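Local coordinates for protein Pcdhgb2 (PDB 5SZR) that probably works as a calcium-dependent cell-adhesion protein and may help to establish and maintain specific neuronal connections in the brain, at residues 339-342 / 348-351; 352-357 / 421-426. All coordinates share one frame; numbering follows the deposited sequence.

Interaction 1: residues 339-342 / 348-351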
ATOM      1  N   ASP A 339     -73.924   6.136 -34.827  1.00 72.27           N
ATOM      2  CA  ASP A 339     -75.165   6.817 -35.181  1.00 77.03           C
ATOM      3  C   ASP A 339     -76.419   6.137 -34.643  1.00 81.33           C
ATOM      4  O   ASP A 339     -77.528   6.562 -34.981  1.00 86.37           O
ATOM      5  CB  ASP A 339     -75.267   6.972 -36.703  1.00 80.87           C
ATOM      6  CG  ASP A 339     -75.194   5.644 -37.447  1.00 85.24           C
ATOM      7  OD1 ASP A 339     -74.985   5.672 -38.679  1.00 89.80           O
ATOM      8  OD2 ASP A 339     -75.343   4.577 -36.815  1.00 85.63           O
ATOM      9  N   MET A 340     -76.289   5.101 -33.818  1.00 81.03           N
ATOM     10  CA  MET A 340     -77.455   4.385 -33.315  1.00 86.37           C
ATOM     11  C   MET A 340     -77.724   4.663 -31.838  1.00 81.99           C
ATOM     12  O   MET A 340     -78.352   3.843 -31.161  1.00 83.55           O
ATOM     13  CB  MET A 340     -77.298   2.883 -33.552  1.00 94.16           C
ATOM     14  CG  MET A 340     -77.363   2.458 -35.016  1.00101.90           C
ATOM     15  SD  MET A 340     -79.040   2.284 -35.673  1.00111.90           S
ATOM     16  CE  MET A 340     -79.387   3.940 -36.270  1.00113.59           C
ATOM     17  N   VAL A 341     -77.284   5.810 -31.328  1.00 75.21           N
ATOM     18  CA  VAL A 341     -77.460   6.141 -29.915  1.00 71.14           C
ATOM     19  C   VAL A 341     -78.923   6.475 -29.652  1.00 73.38           C
ATOM     20  O   VAL A 341     -79.459   7.427 -30.237  1.00 77.08           O
ATOM     21  CB  VAL A 341     -76.542   7.299 -29.490  1.00 65.96           C
ATOM     22  CG1 VAL A 341     -76.549   7.445 -27.974  1.00 63.17           C
ATOM     23  CG2 VAL A 341     -75.126   7.064 -29.996  1.00 61.16           C
ATOM     24  N   PRO A 342     -79.606   5.725 -28.790  1.00 71.09           N
ATOM     25  CA  PRO A 342     -81.028   5.997 -28.548  1.00 69.04           C
ATOM     26  C   PRO A 342     -81.214   7.258 -27.719  1.00 67.39           C
ATOM     27  O   PRO A 342     -80.427   7.553 -26.816  1.00 64.98           O
ATOM     28  CB  PRO A 342     -81.498   4.751 -27.790  1.00 70.67           C
ATOM     29  CG  PRO A 342     -80.251   4.294 -27.048  1.00 69.09           C
ATOM     30  CD  PRO A 342     -79.094   4.618 -27.959  1.00 67.80           C
ATOM     31  N   GLY A 348     -75.170   7.334 -18.027  1.00 61.83           N
ATOM     32  CA  GLY A 348     -74.292   6.196 -17.874  1.00 60.11           C
ATOM     33  C   GLY A 348     -74.263   5.265 -19.066  1.00 59.09           C
ATOM     34  O   GLY A 348     -73.412   4.364 -19.106  1.00 58.86           O
ATOM     35  N   TYR A 349     -75.168   5.455 -20.027  1.00 57.57           N
ATOM     36  CA  TYR A 349     -75.174   4.662 -21.252  1.00 58.20           C
ATOM     37  C   TYR A 349     -73.813   4.725 -21.929  1.00 55.98           C
ATOM     38  O   TYR A 349     -73.305   5.810 -22.224  1.00 54.94           O
ATOM     39  CB  TYR A 349     -76.265   5.180 -22.200  1.00 59.84           C
ATOM     40  CG  TYR A 349     -76.374   4.418 -23.504  1.00 59.47           C
ATOM     41  CD1 TYR A 349     -77.303   3.397 -23.656  1.00 59.08           C
ATOM     42  CD2 TYR A 349     -75.545   4.716 -24.580  1.00 57.28           C
ATOM     43  CE1 TYR A 349     -77.401   2.693 -24.840  1.00 59.70           C
ATOM     44  CE2 TYR A 349     -75.637   4.018 -25.766  1.00 58.17           C
ATOM     45  CZ  TYR A 349     -76.565   3.010 -25.892  1.00 59.48           C
ATOM     46  OH  TYR A 349     -76.654   2.316 -27.075  1.00 60.82           O
ATOM     47  N   LEU A 350     -73.228   3.556 -22.182  1.00 56.47           N
ATOM     48  CA  LEU A 350     -71.895   3.473 -22.773  1.00 55.95           C
ATOM     49  C   LEU A 350     -72.002   3.613 -24.288  1.00 57.63           C
ATOM     50  O   LEU A 350     -72.427   2.681 -24.980  1.00 58.72           O
ATOM     51  CB  LEU A 350     -71.221   2.157 -22.391  1.00 55.56           C
ATOM     52  CG  LEU A 350     -69.841   1.950 -23.018  1.00 53.90           C
ATOM     53  CD1 LEU A 350     -68.836   2.936 -22.438  1.00 51.62           C
ATOM     54  CD2 LEU A 350     -69.365   0.515 -22.845  1.00 55.92           C
ATOM     55  N   VAL A 351     -71.617   4.780 -24.809  1.00 58.04           N
ATOM     56  CA  VAL A 351     -71.649   4.998 -26.254  1.00 59.30           C
ATOM     57  C   VAL A 351     -70.545   4.198 -26.931  1.00 58.49           C
ATOM     58  O   VAL A 351     -70.789   3.443 -27.879  1.00 57.59           O
ATOM     59  CB  VAL A 351     -71.528   6.498 -26.572  1.00 59.61           C
ATOM     60  CG1 VAL A 351     -71.507   6.720 -28.076  1.00 61.85           C
ATOM     61  CG2 VAL A 351     -72.661   7.266 -25.925  1.00 61.64           C
TER
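Pro-342 and Tyr-349 make the tightest part of this contact. They reach for each other from opposite directions and meet where the phenol ring ends. Pro-342 CD lies 3.5 Å from Tyr-349 OH and 3.6 Å from Tyr-349 CZ. The next ring carbon follows, with Pro-342 CG 3.9 Å from Tyr-349 CE1. The proline approaches the aromatic ring obliquely. Tyr-349 can span the distance because its CG is anti to the backbone N (chi1 -179°), which extends the ring from its own backbone toward 339-342. Val-341 approaches the same ring more loosely, with its CG1 4.2 Å from Tyr-349 CE2.

The two segments belong to the last of the four cadherin repeats in this fragment, EC6, a Greek-key beta sandwich. Residues 339-342 lie on edge strand 335-342 of one sheet. Residues 348-351 lead into strand 350-357 of the other. The contact therefore joins the two layers. Each segment is held within its own sheet by backbone hydrogen bonds, Val-341 to Ala-428 and Val-351 to Val-389.

On the Val-341 side the valines cross at about a right angle. Val-341 CG2 and Val-351 CG1 are 4.1 Å apart, so this methyl contact is looser than the proline-tyrosine one. Val-341 is buried and also packs on Phe-427. Its partner Val-351 is partly exposed, as are Pro-342 and Tyr-349. If Tyr-349 were an alanine, the ring would be gone, and Pro-342 CG and CD together with Val-341 CG1 would probably lose their apolar cover, opening a gap at the sandwich margin. The backbone around Tyr-349 is tied to strand 388-391: Tyr-349 bonds to Thr-391, and Gly-348 O accepts a hydrogen bond from Arg-390 NH1.

Interaction 2: residues 352-357 / 421-426. With MAN (alpha-D-mannopyranose), chain B.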
ATOM      1  N   THR A 352     -69.317   4.356 -26.453  1.00 58.86           N
ATOM      2  CA  THR A 352     -68.185   3.582 -26.939  1.00 59.85           C
ATOM      3  C   THR A 352     -67.054   3.732 -25.933  1.00 59.28           C
ATOM      4  O   THR A 352     -67.165   4.456 -24.939  1.00 58.40           O
ATOM      5  CB  THR A 352     -67.752   4.024 -28.343  1.00 60.59           C
ATOM      6  OG1 THR A 352     -66.717   3.156 -28.821  1.00 61.51           O
ATOM      7  CG2 THR A 352     -67.232   5.455 -28.320  1.00 58.57           C
ATOM      8  N   LYS A 353     -65.957   3.036 -26.201  1.00 59.37           N
ATOM      9  CA  LYS A 353     -64.812   3.016 -25.304  1.00 58.49           C
ATOM     10  C   LYS A 353     -63.553   3.132 -26.144  1.00 55.82           C
ATOM     11  O   LYS A 353     -63.280   2.262 -26.977  1.00 54.35           O
ATOM     12  CB  LYS A 353     -64.801   1.732 -24.474  1.00 59.83           C
ATOM     13  CG  LYS A 353     -63.627   1.586 -23.534  1.00 61.22           C
ATOM     14  CD  LYS A 353     -63.804   0.332 -22.702  1.00 63.07           C
ATOM     15  CE  LYS A 353     -62.572  -0.001 -21.900  1.00 63.19           C
ATOM     16  NZ  LYS A 353     -62.817  -1.221 -21.085  1.00 65.28           N
ATOM     17  N   VAL A 354     -62.804   4.215 -25.950  1.00 54.45           N
ATOM     18  CA  VAL A 354     -61.498   4.328 -26.585  1.00 51.73           C
ATOM     19  C   VAL A 354     -60.557   3.316 -25.946  1.00 49.94           C
ATOM     20  O   VAL A 354     -60.446   3.242 -24.716  1.00 55.66           O
ATOM     21  CB  VAL A 354     -60.956   5.759 -26.462  1.00 49.10           C
ATOM     22  CG1 VAL A 354     -59.710   5.931 -27.309  1.00 45.72           C
ATOM     23  CG2 VAL A 354     -62.023   6.759 -26.870  1.00 53.36           C
ATOM     24  N   VAL A 355     -59.898   2.513 -26.774  1.00 48.28           N
ATOM     25  CA  VAL A 355     -58.935   1.519 -26.312  1.00 51.61           C
ATOM     26  C   VAL A 355     -57.583   1.873 -26.916  1.00 52.15           C
ATOM     27  O   VAL A 355     -57.403   1.788 -28.138  1.00 53.70           O
ATOM     28  CB  VAL A 355     -59.349   0.091 -26.689  1.00 52.04           C
ATOM     29  CG1 VAL A 355     -58.278  -0.896 -26.250  1.00 52.19           C
ATOM     30  CG2 VAL A 355     -60.692  -0.254 -26.068  1.00 51.00           C
ATOM     31  N   ALA A 356     -56.636   2.275 -26.070  1.00 50.53           N
ATOM     32  CA  ALA A 356     -55.304   2.653 -26.522  1.00 49.17           C
ATOM     33  C   ALA A 356     -54.252   1.876 -25.744  1.00 49.20           C
ATOM     34  O   ALA A 356     -54.500   1.398 -24.633  1.00 48.14           O
ATOM     35  CB  ALA A 356     -55.055   4.156 -26.366  1.00 48.67           C
ATOM     36  N   VAL A 357     -53.067   1.756 -26.349  1.00 50.22           N
ATOM     37  CA  VAL A 357     -51.917   1.099 -25.740  1.00 47.67           C
ATOM     38  C   VAL A 357     -50.703   2.011 -25.872  1.00 47.37           C
ATOM     39  O   VAL A 357     -50.721   3.011 -26.590  1.00 46.50           O
ATOM     40  CB  VAL A 357     -51.621  -0.278 -26.369  1.00 50.01           C
ATOM     41  CG1 VAL A 357     -52.716  -1.272 -26.026  1.00 51.59           C
ATOM     42  CG2 VAL A 357     -51.456  -0.148 -27.878  1.00 50.74           C
ATOM     43  N   ALA A 421     -58.587  11.289 -31.582  1.00 56.97           N
ATOM     44  CA  ALA A 421     -59.635  10.680 -32.389  1.00 55.52           C
ATOM     45  C   ALA A 421     -60.883  11.551 -32.324  1.00 58.07           C
ATOM     46  O   ALA A 421     -61.207  12.106 -31.270  1.00 55.97           O
ATOM     47  CB  ALA A 421     -59.956   9.257 -31.919  1.00 51.64           C
ATOM     48  N   THR A 422     -61.574  11.673 -33.455  1.00 61.80           N
ATOM     49  CA  THR A 422     -62.838  12.397 -33.521  1.00 66.19           C
ATOM     50  C   THR A 422     -63.989  11.402 -33.502  1.00 61.53           C
ATOM     51  O   THR A 422     -64.037  10.482 -34.323  1.00 60.40           O
ATOM     52  CB  THR A 422     -62.926  13.267 -34.775  1.00 75.40           C
ATOM     53  OG1 THR A 422     -61.908  14.270 -34.741  1.00 85.46           O
ATOM     54  CG2 THR A 422     -64.281  13.945 -34.840  1.00 77.38           C
ATOM     55  N   LEU A 423     -64.907  11.587 -32.566  1.00 57.93           N
ATOM     56  CA  LEU A 423     -66.033  10.682 -32.375  1.00 52.59           C
ATOM     57  C   LEU A 423     -67.301  11.420 -32.768  1.00 52.29           C
ATOM     58  O   LEU A 423     -67.727  12.341 -32.064  1.00 51.68           O
ATOM     59  CB  LEU A 423     -66.116  10.206 -30.928  1.00 50.09           C
ATOM     60  CG  LEU A 423     -64.890   9.555 -30.296  1.00 44.21           C
ATOM     61  CD1 LEU A 423     -65.218   9.187 -28.862  1.00 43.86           C
ATOM     62  CD2 LEU A 423     -64.468   8.333 -31.086  1.00 43.76           C
ATOM     63  N   HIS A 424     -67.890  11.023 -33.893  1.00 53.79           N
ATOM     64  CA  HIS A 424     -69.192  11.523 -34.313  1.00 55.35           C
ATOM     65  C   HIS A 424     -70.259  10.674 -33.632  1.00 55.69           C
ATOM     66  O   HIS A 424     -70.414   9.490 -33.946  1.00 56.36           O
ATOM     67  CB  HIS A 424     -69.337  11.473 -35.832  1.00 57.67           C
ATOM     68  CG  HIS A 424     -68.287  12.248 -36.566  1.00 58.20           C
ATOM     69  ND1 HIS A 424     -68.198  13.623 -36.506  1.00 58.46           N
ATOM     70  CD2 HIS A 424     -67.292  11.842 -37.391  1.00 57.94           C
ATOM     71  CE1 HIS A 424     -67.188  14.030 -37.254  1.00 58.53           C
ATOM     72  NE2 HIS A 424     -66.623  12.970 -37.803  1.00 57.70           N
ATOM     73  N   LEU A 425     -70.981  11.272 -32.693  1.00 56.19           N
ATOM     74  CA  LEU A 425     -72.052  10.598 -31.970  1.00 59.09           C
ATOM     75  C   LEU A 425     -73.380  11.182 -32.435  1.00 63.25           C
ATOM     76  O   LEU A 425     -73.628  12.381 -32.272  1.00 65.25           O
ATOM     77  CB  LEU A 425     -71.871  10.756 -30.461  1.00 56.09           C
ATOM     78  CG  LEU A 425     -70.430  10.570 -29.978  1.00 55.77           C
ATOM     79  CD1 LEU A 425     -70.320  10.774 -28.476  1.00 54.46           C
ATOM     80  CD2 LEU A 425     -69.892   9.202 -30.375  1.00 57.07           C
ATOM     81  N   ILE A 426     -74.226  10.340 -33.021  1.00 65.98           N
ATOM     82  CA  ILE A 426     -75.463  10.779 -33.659  1.00 66.31           C
ATOM     83  C   ILE A 426     -76.626  10.046 -33.010  1.00 66.93           C
ATOM     84  O   ILE A 426     -76.705   8.812 -33.081  1.00 67.70           O
ATOM     85  CB  ILE A 426     -75.436  10.528 -35.173  1.00 69.56           C
ATOM     86  CG1 ILE A 426     -74.211  11.202 -35.793  1.00 70.72           C
ATOM     87  CG2 ILE A 426     -76.723  11.024 -35.822  1.00 70.91           C
ATOM     88  CD1 ILE A 426     -74.168  11.089 -37.291  1.00 76.38           C
TER
HETATM   89  C1  MAN B 720     -61.001  14.043 -35.836  1.00 55.07           C
HETATM   90  C2  MAN B 720     -59.861  15.039 -35.623  1.00 60.59           C
HETATM   91  C3  MAN B 720     -60.366  16.453 -35.925  1.00 63.53           C
HETATM   92  C4  MAN B 720     -60.958  16.536 -37.341  1.00 65.48           C
HETATM   93  C5  MAN B 720     -62.068  15.486 -37.532  1.00 66.07           C
HETATM   94  C6  MAN B 720     -62.524  15.389 -38.986  1.00 70.20           C
HETATM   95  O2  MAN B 720     -58.787  14.790 -36.540  1.00 62.37           O
HETATM   96  O3  MAN B 720     -59.348  17.441 -35.759  1.00 64.10           O
HETATM   97  O4  MAN B 720     -61.504  17.827 -37.555  1.00 67.55           O
HETATM   98  O5  MAN B 720     -61.597  14.157 -37.125  1.00 62.77           O
HETATM   99  O6  MAN B 720     -63.609  14.466 -39.072  1.00 75.93           O
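The core of the EC6 beta sandwich is bridged here, between strand 350-357 of one sheet and strand 418-428 of the other. This is the two-layer Greek-key arrangement of the cadherin repeat. The facing backbones are well separated, and side chains fill the space between them. Leu-423 makes the main contact with one methyl. Its CD1 lies 4.3 Å from Thr-352 CG2 and 4.5 Å from Val-354 CG2. CD1 is anti to CA (chi2 179°), so this methyl is the extended tip of the leucine and meets the side chains of the opposite sheet.

The packing is apolar and rather light, yet all three touching residues are buried. Other strands complete the core around them. Val-389, on the strand beside 350-357, packs against Thr-352 and Leu-423, and Phe-338 touches Thr-352 from the edge strand 335-342. Ala-421 and Leu-425 also direct their CB toward strand 350-357, but stop short of contact with 352-357. Just past the end of that strand comes Asp-358, a calcium ligand, whose side chain is about 12 Å from that of Val-354.

Thr-422 and His-424 lie on the other face of strand 418-428, where Thr-422 carries a sugar and His-424 lies beside it. Thr-422 is O-mannosylated: its OG1 is bonded covalently to C1 of the mannose, at 1.4 Å. The mannose is also hydrogen-bonded to Asp-333 OD2, which gives it a second hold on the protein. Thr-422 CG2 is anti to the backbone N, and this methyl rests over one face of the His-424 imidazole, 3.7 Å above the ring plane and offset toward the rim. The sugar meets the same ring at its edge, near the plane, where mannose O6 lies 3.6 Å from His-424 NE2.

Both interactions join the two sheets of the EC6 sandwich, and both use strand 350-357. Interaction 1 sets it against edge strand 335-342. Interaction 2 sets it against strand 418-428, which runs beside and parallel to that edge strand. Interaction 1 is partly buried and includes an aromatic ring. Interaction 2 is fully buried between the sheets and made of methyls, while the outer face of its second strand bears a mannose. The centres are 12 Å apart, and the packing is continuous: Val-351 CG1 lies 3.7 Å from Leu-425 CD2. Asp-339 CA comes equally close to Ile-426 CB, between neighbouring strands of one sheet.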